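Rhizobiales Sp. Pch2 (PDB 6PB3) is a Trip13-like AAA+ ATPase that probably uses ATP to remodel HORMA domain proteins and so regulates a bacterial cGAS-like enzyme in immunity against bacteriophage. Local coordinates at residues Tyr264-Thr267 with Phe268-Thr272; Leu295-Ala298 with Gln299-Pro303. All coordinates share one frame; numbering follows the deposited sequence.

Contact 1. Residues Tyr264-Thr267 with Phe268-Thr272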
ATOM      1  N   TYR A 264       2.601  12.658  18.596  1.00 88.03           N
ATOM      2  CA  TYR A 264       2.899  13.800  17.744  1.00 82.47           C
ATOM      3  C   TYR A 264       2.103  15.006  18.230  1.00 82.32           C
ATOM      4  O   TYR A 264       1.009  14.865  18.778  1.00 95.50           O
ATOM      5  CB  TYR A 264       2.571  13.494  16.272  1.00 82.02           C
ATOM      6  CG  TYR A 264       1.203  12.871  16.077  1.00 99.32           C
ATOM      7  CD1 TYR A 264       0.061  13.664  16.033  1.00 87.59           C
ATOM      8  CD2 TYR A 264       1.050  11.493  15.936  1.00102.27           C
ATOM      9  CE1 TYR A 264      -1.188  13.107  15.857  1.00 94.78           C
ATOM     10  CE2 TYR A 264      -0.205  10.928  15.760  1.00106.93           C
ATOM     11  CZ  TYR A 264      -1.320  11.743  15.723  1.00102.57           C
ATOM     12  OH  TYR A 264      -2.573  11.201  15.548  1.00111.33           O
ATOM     13  N   GLY A 265       2.658  16.199  18.041  1.00 69.82           N
ATOM     14  CA  GLY A 265       2.016  17.421  18.482  1.00 61.39           C
ATOM     15  C   GLY A 265       1.224  18.106  17.378  1.00 58.15           C
ATOM     16  O   GLY A 265       1.053  17.584  16.276  1.00 63.66           O
ATOM     17  N   PHE A 266       0.720  19.302  17.697  1.00 53.30           N
ATOM     18  CA  PHE A 266       0.020  20.104  16.701  1.00 52.95           C
ATOM     19  C   PHE A 266       0.961  20.500  15.563  1.00 62.52           C
ATOM     20  O   PHE A 266       2.153  20.747  15.765  1.00 55.72           O
ATOM     21  CB  PHE A 266      -0.554  21.381  17.326  1.00 58.83           C
ATOM     22  CG  PHE A 266      -1.838  21.193  18.089  1.00 57.34           C
ATOM     23  CD1 PHE A 266      -2.037  20.091  18.888  1.00 52.78           C
ATOM     24  CD2 PHE A 266      -2.834  22.158  18.027  1.00 58.61           C
ATOM     25  CE1 PHE A 266      -3.222  19.939  19.611  1.00 63.19           C
ATOM     26  CE2 PHE A 266      -4.007  22.017  18.736  1.00 63.30           C
ATOM     27  CZ  PHE A 266      -4.208  20.900  19.528  1.00 60.96           C
ATOM     28  N   THR A 267       0.411  20.575  14.354  1.00 57.11           N
ATOM     29  CA  THR A 267       1.094  21.259  13.272  1.00 57.46           C
ATOM     30  C   THR A 267       0.945  22.770  13.449  1.00 48.95           C
ATOM     31  O   THR A 267       0.241  23.250  14.341  1.00 67.60           O
ATOM     32  CB  THR A 267       0.537  20.833  11.911  1.00 53.93           C
ATOM     33  OG1 THR A 267      -0.816  21.284  11.772  1.00 54.12           O
ATOM     34  CG2 THR A 267       0.547  19.300  11.754  1.00 53.13           C
ATOM     35  N   PHE A 268       1.650  23.520  12.593  1.00 51.41           N
ATOM     36  CA  PHE A 268       1.459  24.967  12.532  1.00 45.20           C
ATOM     37  C   PHE A 268       0.033  25.296  12.113  1.00 51.49           C
ATOM     38  O   PHE A 268      -0.584  26.230  12.639  1.00 56.37           O
ATOM     39  CB  PHE A 268       2.462  25.598  11.545  1.00 47.32           C
ATOM     40  CG  PHE A 268       3.868  25.813  12.112  1.00 49.33           C
ATOM     41  CD1 PHE A 268       4.106  26.793  13.066  1.00 56.62           C
ATOM     42  CD2 PHE A 268       4.936  25.059  11.652  1.00 51.80           C
ATOM     43  CE1 PHE A 268       5.400  27.010  13.565  1.00 57.37           C
ATOM     44  CE2 PHE A 268       6.249  25.272  12.144  1.00 61.60           C
ATOM     45  CZ  PHE A 268       6.467  26.248  13.109  1.00 49.25           C
ATOM     46  N   SER A 269      -0.494  24.547  11.143  1.00 46.83           N
ATOM     47  CA  SER A 269      -1.895  24.678  10.746  1.00 50.51           C
ATOM     48  C   SER A 269      -2.846  24.433  11.910  1.00 54.37           C
ATOM     49  O   SER A 269      -3.814  25.182  12.093  1.00 53.14           O
ATOM     50  CB  SER A 269      -2.198  23.699   9.619  1.00 50.60           C
ATOM     51  OG  SER A 269      -3.535  23.851   9.209  1.00 51.90           O
ATOM     52  N   ASP A 270      -2.630  23.357  12.675  1.00 50.25           N
ATOM     53  CA  ASP A 270      -3.478  23.111  13.845  1.00 50.49           C
ATOM     54  C   ASP A 270      -3.494  24.310  14.793  1.00 52.14           C
ATOM     55  O   ASP A 270      -4.518  24.589  15.427  1.00 53.56           O
ATOM     56  CB  ASP A 270      -3.014  21.855  14.586  1.00 51.25           C
ATOM     57  CG  ASP A 270      -3.186  20.573  13.754  1.00 61.63           C
ATOM     58  OD1 ASP A 270      -4.005  20.569  12.796  1.00 52.42           O
ATOM     59  OD2 ASP A 270      -2.527  19.553  14.083  1.00 56.20           O
ATOM     60  N   LEU A 271      -2.385  25.047  14.896  1.00 51.58           N
ATOM     61  CA  LEU A 271      -2.415  26.214  15.774  1.00 50.90           C
ATOM     62  C   LEU A 271      -3.160  27.378  15.127  1.00 49.03           C
ATOM     63  O   LEU A 271      -3.997  28.018  15.769  1.00 53.79           O
ATOM     64  CB  LEU A 271      -0.990  26.636  16.160  1.00 43.68           C
ATOM     65  CG  LEU A 271      -0.200  25.652  17.035  1.00 57.82           C
ATOM     66  CD1 LEU A 271       1.265  26.060  17.134  1.00 51.93           C
ATOM     67  CD2 LEU A 271      -0.834  25.548  18.427  1.00 57.30           C
ATOM     68  N   THR A 272      -2.857  27.684  13.866  1.00 52.57           N
ATOM     69  CA  THR A 272      -3.312  28.940  13.279  1.00 51.08           C
ATOM     70  C   THR A 272      -4.698  28.830  12.667  1.00 55.33           C
ATOM     71  O   THR A 272      -5.454  29.803  12.705  1.00 51.77           O
ATOM     72  CB  THR A 272      -2.322  29.438  12.212  1.00 52.01           C
ATOM     73  OG1 THR A 272      -2.172  28.457  11.169  1.00 47.39           O
ATOM     74  CG2 THR A 272      -0.935  29.726  12.819  1.00 51.67           C
TER
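T267 and D270 grip each other by two reciprocal hydrogen bonds where the chain turns into helix 268-283. T267 OG1 accepts from the amide of D270 in a nearly straight bond, with OG1 and N 2.9 Å apart. In return, T267 N gives its hydrogen to D270 OD2 over 3.1 Å; this bond too is almost straight, yet the donor comes from above the carboxylate plane. The torsions serve both bonds: T267 OG1 sits between its own N and carbonyl carbon (chi1 67°), where it faces the first turn, while D270 CG lies anti to its carbonyl carbon and reaches back along the chain. Threonine and aspartate suit these places, since one hydroxyl and one carboxylate answer backbone amides at the start of the helix, where no preceding turn supplies the usual i to i+4 carbonyls.

The backbone adds the bond from L271 N to T267 O, 3.2 Å long and bent at 142°, which ties the cap residue to the helix proper. D270 OD1 has partners of its own, a salt bridge to R274 and a hydrogen bond to T304, so the carboxylate also pins the C-terminal tail. Such neighbours would be expected to keep it charged.

Apolar contact comes from F266, just before the cap. Its CD2 lies 3.5 Å from D270 CB and 4.0 Å from L271 CD2, and the ring plane stands 88° from the carboxylate plane. The phenylalanine thus packs on the aliphatic base of the aspartate and on a leucine methyl one residue further on, so apolar packing lies directly beside the polar pair. All the touching residues are buried. The reciprocal bonds of N-cap and third helical residue define a capping box, here starting helix 268-283 in the C-terminal helical part of an AAA+ subunit.

Contact 2. Residues Leu295-Ala298 with Gln299-Pro303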
ATOM      1  N   LEU A 295      -7.840  26.195  27.519  1.00 63.70           N
ATOM      2  CA  LEU A 295      -7.134  24.945  27.763  1.00 74.44           C
ATOM      3  C   LEU A 295      -8.025  23.759  27.436  1.00 81.38           C
ATOM      4  O   LEU A 295      -7.583  22.797  26.792  1.00 78.55           O
ATOM      5  CB  LEU A 295      -6.652  24.876  29.210  1.00 70.91           C
ATOM      6  CG  LEU A 295      -5.882  23.596  29.566  1.00 77.76           C
ATOM      7  CD1 LEU A 295      -4.610  23.466  28.731  1.00 67.49           C
ATOM      8  CD2 LEU A 295      -5.564  23.529  31.061  1.00 76.77           C
ATOM      9  N   ALA A 296      -9.292  23.823  27.855  1.00 70.18           N
ATOM     10  CA  ALA A 296     -10.230  22.747  27.555  1.00 67.66           C
ATOM     11  C   ALA A 296     -10.361  22.550  26.051  1.00 75.13           C
ATOM     12  O   ALA A 296     -10.447  21.414  25.569  1.00 83.93           O
ATOM     13  CB  ALA A 296     -11.593  23.036  28.198  1.00 71.93           C
ATOM     14  N   ILE A 297     -10.344  23.644  25.288  1.00 62.27           N
ATOM     15  CA  ILE A 297     -10.417  23.526  23.836  1.00 65.56           C
ATOM     16  C   ILE A 297      -9.162  22.843  23.296  1.00 69.71           C
ATOM     17  O   ILE A 297      -9.244  21.912  22.488  1.00 76.96           O
ATOM     18  CB  ILE A 297     -10.627  24.908  23.197  1.00 73.51           C
ATOM     19  CG1 ILE A 297     -12.027  25.436  23.532  1.00 74.32           C
ATOM     20  CG2 ILE A 297     -10.419  24.816  21.706  1.00 54.83           C
ATOM     21  CD1 ILE A 297     -12.236  26.904  23.202  1.00 77.87           C
ATOM     22  N   ALA A 298      -7.983  23.287  23.743  1.00 64.22           N
ATOM     23  CA  ALA A 298      -6.739  22.708  23.236  1.00 65.63           C
ATOM     24  C   ALA A 298      -6.662  21.213  23.531  1.00 69.26           C
ATOM     25  O   ALA A 298      -6.190  20.432  22.699  1.00 78.57           O
ATOM     26  CB  ALA A 298      -5.531  23.423  23.842  1.00 57.81           C
ATOM     27  N   GLN A 299      -7.136  20.798  24.709  1.00 63.22           N
ATOM     28  CA  GLN A 299      -6.979  19.409  25.125  1.00 68.44           C
ATOM     29  C   GLN A 299      -7.951  18.493  24.392  1.00 88.07           C
ATOM     30  O   GLN A 299      -7.590  17.370  24.015  1.00 91.49           O
ATOM     31  CB  GLN A 299      -7.160  19.296  26.638  1.00 76.03           C
ATOM     32  CG  GLN A 299      -6.092  20.011  27.460  1.00 79.60           C
ATOM     33  CD  GLN A 299      -6.184  19.662  28.937  1.00 89.74           C
ATOM     34  OE1 GLN A 299      -7.222  19.189  29.411  1.00 99.52           O
ATOM     35  NE2 GLN A 299      -5.096  19.881  29.670  1.00 86.08           N
ATOM     36  N   ALA A 300      -9.191  18.947  24.189  1.00 88.14           N
ATOM     37  CA  ALA A 300     -10.162  18.155  23.446  1.00 78.07           C
ATOM     38  C   ALA A 300      -9.836  18.089  21.963  1.00 74.78           C
ATOM     39  O   ALA A 300     -10.332  17.197  21.269  1.00 67.12           O
ATOM     40  CB  ALA A 300     -11.567  18.731  23.639  1.00 77.86           C
HETATM   41  N   MSE A 301      -9.003  18.994  21.466  1.00 59.39           N
HETATM   42  CA  MSE A 301      -8.731  19.045  20.053  1.00 59.25           C
HETATM   43  C   MSE A 301      -7.590  18.078  19.712  1.00 77.80           C
HETATM   44  O   MSE A 301      -6.524  18.121  20.332  1.00 75.64           O
HETATM   45  CB  MSE A 301      -8.399  20.488  19.658  1.00 57.80           C
HETATM   46  CG  MSE A 301      -8.056  20.694  18.206  1.00 68.68           C
HETATM   47 SE   MSE A 301      -7.590  22.581  17.925  1.00 83.48          SE
HETATM   48  CE  MSE A 301      -9.418  23.333  18.135  1.00 70.53           C
ATOM     49  N   ALA A 302      -7.819  17.206  18.722  1.00 68.47           N
ATOM     50  CA  ALA A 302      -6.769  16.253  18.366  1.00 64.98           C
ATOM     51  C   ALA A 302      -5.929  16.785  17.213  1.00 65.80           C
ATOM     52  O   ALA A 302      -6.470  17.384  16.279  1.00 64.66           O
ATOM     53  CB  ALA A 302      -7.350  14.887  17.974  1.00 62.75           C
ATOM     54  N   PRO A 303      -4.615  16.562  17.247  1.00 65.25           N
ATOM     55  CA  PRO A 303      -3.740  17.073  16.184  1.00 69.20           C
ATOM     56  C   PRO A 303      -4.029  16.399  14.852  1.00 71.98           C
ATOM     57  O   PRO A 303      -4.611  15.315  14.785  1.00 64.82           O
ATOM     58  CB  PRO A 303      -2.326  16.722  16.673  1.00 64.24           C
ATOM     59  CG  PRO A 303      -2.471  16.405  18.123  1.00 69.69           C
ATOM     60  CD  PRO A 303      -3.862  15.871  18.305  1.00 59.56           C
TER
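L295 and A296 hand their carbonyls to Q299 and A300 in regular i to i+4 helical bonds, Q299 N to L295 O at 2.9 Å and A300 N to A296 O at 3.1 Å, before the pattern gives out at M301. M301 N is shared by two weak bonds, to I297 O at 3.1 Å and to A298 O at 3.4 Å, and the chain leaves helical geometry.

Of the side chains, L295 and Q299 meet one turn apart. The leucine's CD1 lies 3.7 Å from Q299 NE2, and its CG and CD2 are only slightly farther from that nitrogen, so the branched apolar end packs against the amide group. Q299 CG also passes 3.2 Å from L295 O. Glutamine suits this exposed position: its amide can stay at the surface while its extended methylenes follow the helix.

I297 and the selenomethionine M301 touch more lightly, CG2 to CE at 4.0 Å. M301 bends at its last torsion (chi3 -71°), which carries CE to that branch methyl; R38 of a neighbouring subunit packs on both residues. A298, small enough for a close approach, sets its methyl against L252 and A255 of helix 246-255.

Within this stretch the helix end therefore depends on directional main-chain bonds, to which the side chains add non-directional packing, as suits a terminus lying largely at the surface.

Contact 1 is buried and polar at its centre, whereas contact 2 is a largely surface affair of backbone bonds and loose van der Waals touches. One begins helix 268-283, the other ends helix 291-300, the next helix in the chain, and their centres lie about 11 Å apart. They meet directly: the F266 ring packs by CZ against the carbonyl oxygens of A298 and M301, and P303 lies against D270 and G265. R274 joins both, bonding to D270 and to A302 O. Thus a helix start secured by side chains and a helix end held by its backbone pack together in the same C-terminal helical region.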